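Local structure of 3-oxo-glucose-6-phosphate:glutamate aminotransferase (4K2M) at residues M148-S152 with P197-Y201; K220-C226 with A238-S244. The protein catalyses the reversible pyridoxal phosphate-dependent transamination of 3-dehydro-glucose 6-phosphate with glutamate, giving kanosamine 6-phosphate on the route to the antibiotic kanosamine. One frame throughout, in Å; residues are numbered along the deposited sequence.

Contact 1: residues M148-S152 with P197-Y201. With EDO (1,2-ethanediol), chain G.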
ATOM      1  N   MET A 148      25.014  -3.436   5.712  1.00 12.23           N
ATOM      2  CA  MET A 148      24.397  -3.118   4.421  1.00 11.65           C
ATOM      3  C   MET A 148      25.237  -2.073   3.705  1.00 13.11           C
ATOM      4  O   MET A 148      26.084  -1.410   4.345  1.00 13.64           O
ATOM      5  CB  MET A 148      22.953  -2.601   4.630  1.00 11.00           C
ATOM      6  CG  MET A 148      22.841  -1.401   5.543  1.00 10.19           C
ATOM      7  SD  MET A 148      21.129  -0.846   5.732  1.00 16.77           S
ATOM      8  CE  MET A 148      20.793  -0.171   4.117  1.00 20.53           C
ATOM      9  N   PRO A 149      25.004  -1.897   2.393  1.00 11.62           N
ATOM     10  CA  PRO A 149      25.697  -0.813   1.681  1.00 12.05           C
ATOM     11  C   PRO A 149      25.018   0.538   1.887  1.00 13.69           C
ATOM     12  O   PRO A 149      23.846   0.615   2.287  1.00 13.00           O
ATOM     13  CB  PRO A 149      25.590  -1.242   0.215  1.00 10.55           C
ATOM     14  CG  PRO A 149      24.267  -1.964   0.157  1.00 12.12           C
ATOM     15  CD  PRO A 149      24.164  -2.707   1.477  1.00 10.61           C
ATOM     16  N   ALA A 150      25.745   1.609   1.580  1.00 12.10           N
ATOM     17  CA  ALA A 150      25.221   2.959   1.753  1.00 12.00           C
ATOM     18  C   ALA A 150      24.755   3.601   0.451  1.00 14.03           C
ATOM     19  O   ALA A 150      24.405   4.792   0.441  1.00 15.42           O
ATOM     20  CB  ALA A 150      26.294   3.837   2.406  1.00 13.83           C
ATOM     21  N   ASN A 151      24.738   2.838  -0.642  1.00 13.53           N
ATOM     22  CA  ASN A 151      24.430   3.417  -1.950  1.00 12.59           C
ATOM     23  C   ASN A 151      23.124   2.932  -2.567  1.00 14.21           C
ATOM     24  O   ASN A 151      22.898   3.106  -3.764  1.00 14.46           O
ATOM     25  CB  ASN A 151      25.589   3.158  -2.922  1.00 14.12           C
ATOM     26  CG  ASN A 151      25.777   1.684  -3.227  1.00 13.81           C
ATOM     27  OD1 ASN A 151      25.346   0.823  -2.455  1.00 13.43           O
ATOM     28  ND2 ASN A 151      26.424   1.379  -4.362  1.00 12.29           N
ATOM     29  N   SER A 152      22.256   2.335  -1.759  1.00 11.85           N
ATOM     30  CA  SER A 152      20.960   1.877  -2.258  1.00 15.74           C
ATOM     31  C   SER A 152      19.958   3.036  -2.238  1.00 14.01           C
ATOM     32  O   SER A 152      20.261   4.136  -1.770  1.00 14.88           O
ATOM     33  CB  SER A 152      20.443   0.725  -1.384  1.00 16.43           C
ATOM     34  OG  SER A 152      19.276   0.160  -1.962  1.00 17.16           O
ATOM     35  N   PRO A 197      22.417  -7.541   1.774  1.00 12.52           N
ATOM     36  CA  PRO A 197      22.994  -7.175   0.479  1.00 13.40           C
ATOM     37  C   PRO A 197      21.916  -6.633  -0.442  1.00 12.83           C
ATOM     38  O   PRO A 197      20.754  -7.053  -0.369  1.00 12.89           O
ATOM     39  CB  PRO A 197      23.517  -8.512  -0.073  1.00 15.23           C
ATOM     40  CG  PRO A 197      22.693  -9.564   0.617  1.00 18.21           C
ATOM     41  CD  PRO A 197      22.342  -9.006   1.969  1.00 13.19           C
ATOM     42  N   VAL A 198      22.302  -5.711  -1.315  1.00 10.84           N
ATOM     43  CA  VAL A 198      21.389  -5.173  -2.308  1.00 12.85           C
ATOM     44  C   VAL A 198      21.881  -5.528  -3.705  1.00 12.40           C
ATOM     45  O   VAL A 198      23.052  -5.317  -4.033  1.00 11.25           O
ATOM     46  CB  VAL A 198      21.307  -3.654  -2.198  1.00 10.30           C
ATOM     47  CG1 VAL A 198      20.323  -3.093  -3.245  1.00 11.01           C
ATOM     48  CG2 VAL A 198      20.887  -3.244  -0.791  1.00 12.63           C
ATOM     49  N   HIS A 199      20.997  -6.058  -4.538  1.00 12.73           N
ATOM     50  CA  HIS A 199      21.409  -6.377  -5.902  1.00 12.29           C
ATOM     51  C   HIS A 199      21.209  -5.131  -6.741  1.00 14.31           C
ATOM     52  O   HIS A 199      20.261  -5.015  -7.516  1.00 13.12           O
ATOM     53  CB  HIS A 199      20.643  -7.585  -6.440  1.00 11.01           C
ATOM     54  CG  HIS A 199      20.763  -8.776  -5.539  1.00 11.51           C
ATOM     55  ND1 HIS A 199      21.933  -9.083  -4.890  1.00 15.33           N
ATOM     56  CD2 HIS A 199      19.845  -9.687  -5.136  1.00 18.94           C
ATOM     57  CE1 HIS A 199      21.740 -10.145  -4.120  1.00 17.00           C
ATOM     58  NE2 HIS A 199      20.487 -10.525  -4.247  1.00 17.10           N
ATOM     59  N   LEU A 200      22.100  -4.171  -6.537  1.00 11.35           N
ATOM     60  CA  LEU A 200      21.890  -2.814  -7.027  1.00 13.26           C
ATOM     61  C   LEU A 200      22.003  -2.731  -8.534  1.00 12.88           C
ATOM     62  O   LEU A 200      22.918  -3.313  -9.140  1.00 11.89           O
ATOM     63  CB  LEU A 200      22.920  -1.879  -6.393  1.00 13.75           C
ATOM     64  CG  LEU A 200      22.624  -0.389  -6.554  1.00 11.65           C
ATOM     65  CD1 LEU A 200      21.258  -0.019  -5.944  1.00 13.65           C
ATOM     66  CD2 LEU A 200      23.744   0.401  -5.869  1.00 13.54           C
ATOM     67  N   TYR A 201      21.052  -1.999  -9.118  1.00 10.67           N
ATOM     68  CA  TYR A 201      20.937  -1.780 -10.559  1.00 10.90           C
ATOM     69  C   TYR A 201      20.598  -3.073 -11.298  1.00 13.68           C
ATOM     70  O   TYR A 201      20.538  -3.082 -12.529  1.00 12.76           O
ATOM     71  CB  TYR A 201      22.213  -1.151 -11.141  1.00 13.39           C
ATOM     72  CG  TYR A 201      22.719   0.056 -10.372  1.00 13.20           C
ATOM     73  CD1 TYR A 201      21.843   0.956  -9.784  1.00  9.93           C
ATOM     74  CD2 TYR A 201      24.074   0.294 -10.261  1.00  9.74           C
ATOM     75  CE1 TYR A 201      22.314   2.066  -9.079  1.00 14.26           C
ATOM     76  CE2 TYR A 201      24.552   1.390  -9.562  1.00 12.43           C
ATOM     77  CZ  TYR A 201      23.667   2.273  -8.987  1.00 14.25           C
ATOM     78  OH  TYR A 201      24.178   3.352  -8.299  1.00 14.13           O
TER
HETATM   79  C1  EDO G 505      26.139   5.641  -6.655  1.00 23.19           C
HETATM   80  O1  EDO G 505      26.001   5.910  -5.263  1.00 31.14           O
HETATM   81  C2  EDO G 505      26.897   4.339  -6.867  1.00 18.57           C
HETATM   82  O2  EDO G 505      26.064   3.250  -6.463  1.00 24.64           O
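Asn-151 and Leu-200 meet where two loops leave neighbouring strands of the central sheet, and with no hydrogen bond running directly between 148-152 and 197-201 the evidence for the contact is packing. Followed outward from its CB, which is near both oxygens of a bound 1,2-ethanediol, the Asn-151 side chain has its CG set between its own backbone N and carbonyl carbon (chi1 65°), a torsion that folds the amide toward the other loop. CG then lies 3.6 Å from Leu-200 CD2. The two branches of the amide are not equally close to that methyl: OD1 stands 3.8 Å from Leu-200 CD2, whereas ND2 comes within 3.2 Å of Leu-200 CD2, a tight approach. ND2 also donates to O2 of the diol at 2.8 Å, with a bent N-H...O angle of 138°, and to Phe-177 O. The diol, probably a crystallisation additive, donates a hydrogen bond from O2 to Tyr-201 OH at 2.6 Å and so links the two segments indirectly. Leu-200 CG sits 3.5 Å above the plane of the Tyr-201 ring, over its centre.

On the other flank the packing is apolar: Pro-149 CG touches Val-198 CG2 at 3.7 Å as the two side chains slant past one another. Ser-152 OG rests 3.7 Å from Val-198 CG1, while its polar partner is Thr-156 OG1. Ser-152 and Val-198 both line the pocket of the external aldimine, so this packing forms part of its wall. The loops follow parallel strands 145-148 and 192-195, as expected of a fold type I aminotransferase; Val-198 also touches Thr-156 of helix 154-163 and Asp-224 of strand 220-224, while Pro-197 packs on helix 207-217.

Contact 2: residues K220-C226 with A238-S244. With O1G (3-deoxy-3-[(E)-({3-hydroxy-2-methyl-5-[(phosphonooxy)methyl]pyridin-4-yl}methylidene)amino]-6-O-phosphono-alpha-D-gluco pyranose), chain C.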
ATOM      1  N   LYS A 220      21.757 -13.885   9.888  1.00 14.18           N
ATOM      2  CA  LYS A 220      20.715 -14.126   8.896  1.00 14.08           C
ATOM      3  C   LYS A 220      20.957 -13.217   7.701  1.00 16.66           C
ATOM      4  O   LYS A 220      21.471 -12.106   7.848  1.00 14.13           O
ATOM      5  CB  LYS A 220      19.353 -13.798   9.508  1.00 17.97           C
ATOM      6  CG  LYS A 220      19.005 -14.688  10.691  1.00 27.19           C
ATOM      7  CD  LYS A 220      18.798 -16.117  10.227  1.00 27.79           C
ATOM      8  CE  LYS A 220      18.533 -17.037  11.409  1.00 52.22           C
ATOM      9  NZ  LYS A 220      17.538 -16.420  12.329  1.00 47.17           N
ATOM     10  N   VAL A 221      20.575 -13.684   6.521  1.00 14.03           N
ATOM     11  CA  VAL A 221      20.785 -12.920   5.298  1.00 11.93           C
ATOM     12  C   VAL A 221      19.430 -12.615   4.687  1.00 17.11           C
ATOM     13  O   VAL A 221      18.673 -13.521   4.332  1.00 13.82           O
ATOM     14  CB  VAL A 221      21.622 -13.693   4.283  1.00 13.54           C
ATOM     15  CG1 VAL A 221      21.715 -12.918   2.972  1.00 14.06           C
ATOM     16  CG2 VAL A 221      23.016 -13.960   4.827  1.00 17.50           C
ATOM     17  N   ILE A 222      19.113 -11.335   4.589  1.00 12.42           N
ATOM     18  CA  ILE A 222      17.906 -10.950   3.888  1.00 10.18           C
ATOM     19  C   ILE A 222      18.375 -10.103   2.728  1.00 15.13           C
ATOM     20  O   ILE A 222      19.063  -9.097   2.928  1.00 15.92           O
ATOM     21  CB  ILE A 222      16.927 -10.186   4.818  1.00 12.40           C
ATOM     22  CG1 ILE A 222      15.803  -9.532   4.004  1.00 17.11           C
ATOM     23  CG2 ILE A 222      17.669  -9.166   5.700  1.00 19.02           C
ATOM     24  CD1 ILE A 222      14.627  -9.044   4.876  1.00 18.14           C
ATOM     25  N   GLU A 223      18.038 -10.510   1.511  1.00 14.63           N
ATOM     26  CA  GLU A 223      18.580  -9.806   0.357  1.00 15.92           C
ATOM     27  C   GLU A 223      17.532  -8.874  -0.222  1.00 18.18           C
ATOM     28  O   GLU A 223      16.348  -9.213  -0.293  1.00 16.40           O
ATOM     29  CB  GLU A 223      19.082 -10.783  -0.700  1.00 21.04           C
ATOM     30  CG  GLU A 223      17.994 -11.642  -1.283  1.00 17.75           C
ATOM     31  CD  GLU A 223      18.498 -12.649  -2.285  1.00 24.36           C
ATOM     32  OE1 GLU A 223      19.655 -12.538  -2.747  1.00 22.74           O
ATOM     33  OE2 GLU A 223      17.716 -13.560  -2.620  1.00 22.26           O
ATOM     34  N   ASP A 224      17.971  -7.675  -0.594  1.00 13.87           N
ATOM     35  CA  ASP A 224      17.099  -6.699  -1.224  1.00 13.73           C
ATOM     36  C   ASP A 224      17.284  -6.937  -2.707  1.00 12.26           C
ATOM     37  O   ASP A 224      18.261  -6.483  -3.304  1.00 12.02           O
ATOM     38  CB  ASP A 224      17.556  -5.288  -0.857  1.00 15.45           C
ATOM     39  CG  ASP A 224      16.740  -4.211  -1.524  1.00 17.59           C
ATOM     40  OD1 ASP A 224      16.023  -4.496  -2.506  1.00 17.51           O
ATOM     41  OD2 ASP A 224      16.840  -3.059  -1.073  1.00 15.21           O
ATOM     42  N   ALA A 225      16.345  -7.660  -3.305  1.00 13.94           N
ATOM     43  CA  ALA A 225      16.402  -7.942  -4.729  1.00 14.83           C
ATOM     44  C   ALA A 225      15.310  -7.134  -5.409  1.00 14.90           C
ATOM     45  O   ALA A 225      14.771  -7.537  -6.450  1.00 14.10           O
ATOM     46  CB  ALA A 225      16.201  -9.433  -4.979  1.00 14.38           C
ATOM     47  N   CYS A 226      14.963  -5.991  -4.816  1.00 12.30           N
ATOM     48  CA  CYS A 226      13.873  -5.198  -5.380  1.00 13.86           C
ATOM     49  C   CYS A 226      14.104  -4.766  -6.833  1.00 15.14           C
ATOM     50  O   CYS A 226      13.137  -4.578  -7.591  1.00 16.44           O
ATOM     51  CB  CYS A 226      13.530  -4.013  -4.474  1.00 15.36           C
ATOM     52  SG  CYS A 226      12.754  -4.562  -2.925  1.00 17.36           S
ATOM     53  N   ALA A 238      20.027 -16.991   0.416  1.00 17.33           N
ATOM     54  CA  ALA A 238      19.366 -16.064   1.346  1.00 14.17           C
ATOM     55  C   ALA A 238      18.300 -16.745   2.201  1.00 19.49           C
ATOM     56  O   ALA A 238      17.638 -17.690   1.746  1.00 19.49           O
ATOM     57  CB  ALA A 238      18.748 -14.906   0.576  1.00 18.07           C
ATOM     58  N   ASP A 239      18.119 -16.268   3.432  1.00 13.77           N
ATOM     59  CA  ASP A 239      17.002 -16.744   4.253  1.00 15.31           C
ATOM     60  C   ASP A 239      15.690 -16.136   3.775  1.00 16.76           C
ATOM     61  O   ASP A 239      14.668 -16.817   3.693  1.00 17.81           O
ATOM     62  CB  ASP A 239      17.231 -16.390   5.710  1.00 17.12           C
ATOM     63  CG  ASP A 239      18.482 -17.025   6.251  1.00 22.95           C
ATOM     64  OD1 ASP A 239      18.512 -18.273   6.284  1.00 26.53           O
ATOM     65  OD2 ASP A 239      19.427 -16.284   6.613  1.00 19.01           O
ATOM     66  N   ILE A 240      15.742 -14.847   3.463  1.00 16.02           N
ATOM     67  CA  ILE A 240      14.612 -14.148   2.855  1.00 13.68           C
ATOM     68  C   ILE A 240      15.048 -13.362   1.629  1.00 16.47           C
ATOM     69  O   ILE A 240      16.101 -12.732   1.634  1.00 12.61           O
ATOM     70  CB  ILE A 240      13.962 -13.176   3.860  1.00 18.95           C
ATOM     71  CG1 ILE A 240      13.166 -13.972   4.894  1.00 23.57           C
ATOM     72  CG2 ILE A 240      13.057 -12.135   3.140  1.00 19.03           C
ATOM     73  CD1 ILE A 240      12.184 -13.151   5.686  1.00 23.75           C
ATOM     74  N   THR A 241      14.227 -13.403   0.583  1.00 13.62           N
ATOM     75  CA  THR A 241      14.429 -12.582  -0.609  1.00 10.34           C
ATOM     76  C   THR A 241      13.291 -11.560  -0.692  1.00 12.30           C
ATOM     77  O   THR A 241      12.126 -11.912  -0.513  1.00 14.54           O
ATOM     78  CB  THR A 241      14.382 -13.474  -1.869  1.00 12.90           C
ATOM     79  OG1 THR A 241      15.476 -14.412  -1.833  1.00 19.68           O
ATOM     80  CG2 THR A 241      14.466 -12.642  -3.154  1.00 17.71           C
ATOM     81  N   THR A 242      13.599 -10.300  -0.978  1.00 11.01           N
ATOM     82  CA  THR A 242      12.523  -9.326  -1.140  1.00 10.97           C
ATOM     83  C   THR A 242      12.482  -8.795  -2.566  1.00 11.83           C
ATOM     84  O   THR A 242      13.520  -8.600  -3.196  1.00 15.46           O
ATOM     85  CB  THR A 242      12.664  -8.161  -0.166  1.00 14.50           C
ATOM     86  OG1 THR A 242      13.891  -7.472  -0.443  1.00 16.66           O
ATOM     87  CG2 THR A 242      12.692  -8.680   1.257  1.00 12.44           C
ATOM     88  N   LEU A 243      11.270  -8.541  -3.051  1.00 11.76           N
ATOM     89  CA  LEU A 243      11.062  -8.008  -4.386  1.00 11.59           C
ATOM     90  C   LEU A 243      10.217  -6.755  -4.299  1.00  9.59           C
ATOM     91  O   LEU A 243       9.454  -6.590  -3.352  1.00 11.68           O
ATOM     92  CB  LEU A 243      10.321  -9.024  -5.259  1.00 13.58           C
ATOM     93  CG  LEU A 243      11.107 -10.300  -5.581  1.00 21.27           C
ATOM     94  CD1 LEU A 243      10.227 -11.309  -6.305  1.00 20.04           C
ATOM     95  CD2 LEU A 243      12.327  -9.975  -6.440  1.00 25.53           C
ATOM     96  N   SER A 244      10.355  -5.883  -5.301  1.00 12.39           N
ATOM     97  CA  SER A 244       9.435  -4.760  -5.503  1.00 13.91           C
ATOM     98  C   SER A 244       8.747  -4.940  -6.834  1.00 12.59           C
ATOM     99  O   SER A 244       9.384  -5.383  -7.806  1.00 12.81           O
ATOM    100  CB  SER A 244      10.178  -3.428  -5.563  1.00 13.79           C
ATOM    101  OG  SER A 244       9.281  -2.395  -5.953  1.00 13.42           O
TER
HETATM  102  P   O1G C 501       9.293  -0.113  -3.165  1.00 18.25           P
HETATM  103  C3A O1G C 501      14.927  -0.151  -4.582  1.00 19.79           C
HETATM  104  O3  O1G C 501      15.333   0.395  -5.753  1.00 26.82           O
HETATM  105  C1  O1G C 501      12.964   5.131  -7.545  1.00 25.70           C
HETATM  106  N1' O1G C 501      15.304  -1.485  -2.665  1.00 19.07           N
HETATM  107  C2  O1G C 501      13.584   3.898  -6.883  1.00 29.37           C
HETATM  108  O2  O1G C 501      14.619   3.481  -7.836  1.00 22.60           O
HETATM  109  C9A O1G C 501      15.764  -0.968  -3.816  1.00 15.95           C
HETATM  110  C2A O1G C 501      17.182  -1.316  -4.235  1.00 19.04           C
HETATM  111  C3  O1G C 501      12.575   2.767  -6.615  1.00 25.51           C
HETATM  112  N3' O1G C 501      13.303   1.822  -5.750  1.00 26.32           N
HETATM  113  O1  O1G C 501      12.601   4.877  -8.911  1.00 31.21           O
HETATM  114  C4  O1G C 501      11.270   3.289  -5.983  1.00 24.51           C
HETATM  115  O4  O1G C 501      10.359   2.210  -6.271  1.00 24.61           O
HETATM  116  C4A O1G C 501      13.639   0.127  -4.159  1.00 17.86           C
HETATM  117  C4B O1G C 501      12.743   1.010  -4.935  1.00 20.65           C
HETATM  118  C5  O1G C 501      10.782   4.478  -6.810  1.00 21.20           C
HETATM  119  O5  O1G C 501      11.766   5.518  -6.859  1.00 27.10           O
HETATM  120  C5A O1G C 501      13.190  -0.417  -2.959  1.00 19.33           C
HETATM  121  C5T O1G C 501      11.802  -0.215  -2.327  1.00 17.29           C
HETATM  122  C6  O1G C 501       9.626   5.214  -6.192  1.00 24.29           C
HETATM  123  C6A O1G C 501      14.053  -1.218  -2.228  1.00 20.63           C
HETATM  124  OP1 O1G C 501       8.997   0.081  -1.693  1.00 15.72           O
HETATM  125  OP2 O1G C 501       8.446  -1.166  -3.797  1.00 15.08           O
HETATM  126  OP3 O1G C 501       9.361   1.235  -3.919  1.00 18.05           O
HETATM  127  OP4 O1G C 501      10.796  -0.765  -3.208  1.00 19.04           O
HETATM  128  O6  O1G C 501       9.001   6.125  -7.014  1.00 25.48           O
HETATM  129  P'  O1G C 501       7.419   6.389  -6.895  1.00 24.17           P
HETATM  130  OP6 O1G C 501       6.760   5.070  -7.243  1.00 21.28           O
HETATM  131  OP7 O1G C 501       7.112   6.873  -5.497  1.00 23.94           O
HETATM  132  OP8 O1G C 501       7.198   7.468  -7.959  1.00 22.75           O
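Glu-223 O is gripped twice by Thr-242: the backbone N donates at 3.0 Å, nearly straight onto the carbonyl (C=O...N 169°), and OG1 donates to Glu-223 O, also at 3.0 Å, from more to the side. The hydroxyl can join because OG1 lies between the backbone N and carbonyl carbon of Thr-242 (chi1 62°). Strands 220-224 and 240-244 are parallel neighbours in the central sheet of the aspartate aminotransferase fold, their directions only 16° apart, with Ile-222, Glu-223 and Asp-224 bridged to Ile-240, Thr-241 and Thr-242.

Before the bridges begin, Asp-239 OD2 takes the N-H of Val-221 at 2.8 Å through its anti lone pair and is also salt-bridged to Arg-211. Side chains then alternate between the faces. Ile-222 and Ile-240 run side by side, CD1 of the former 3.9 Å from CG2 of the latter. On the opposite face the extended Glu-223 lies alongside Thr-241, whose OG1 donates to Glu-223 OE2 over a short 2.5 Å.

The C-terminal ends of both strands contribute to the cofactor site. Cys-226 N donates to Asp-224 OD1 at 2.9 Å, an Asx turn, which would limit rotation of the carboxylate. Its other oxygen, OD2, is hydrogen-bonded to Thr-156 OG1 and lies 2.7 Å from the pyridine N1' of the external aldimine, the place of the aspartate in fold type I enzymes. At the neighbouring strand end, Ser-244 OG donates to phosphate oxygen OP2 at 2.6 Å.

Both contacts are largely buried, although contact 2 reaches the surface at Lys-220. Their centres lie about 11 Å apart, and both are tied to the same sheet: contact 2 within it, contact 1 just beyond the ends of two of its strands. Their chemistry differs accordingly. Contact 2 is built on backbone hydrogen bonds in parallel register, while contact 1 has only side-chain packing between its segments, with a diol bridging them at one edge. They also touch directly. Pro-197 O probably accepts from Asp-224 N at 2.9 Å, continuing the sheet pairing, and His-199 NE2 probably bonds Glu-223 OE1 at 2.6 Å. Both reach the aldimine pocket, contact 1 through loop residues and contact 2 through strand ends.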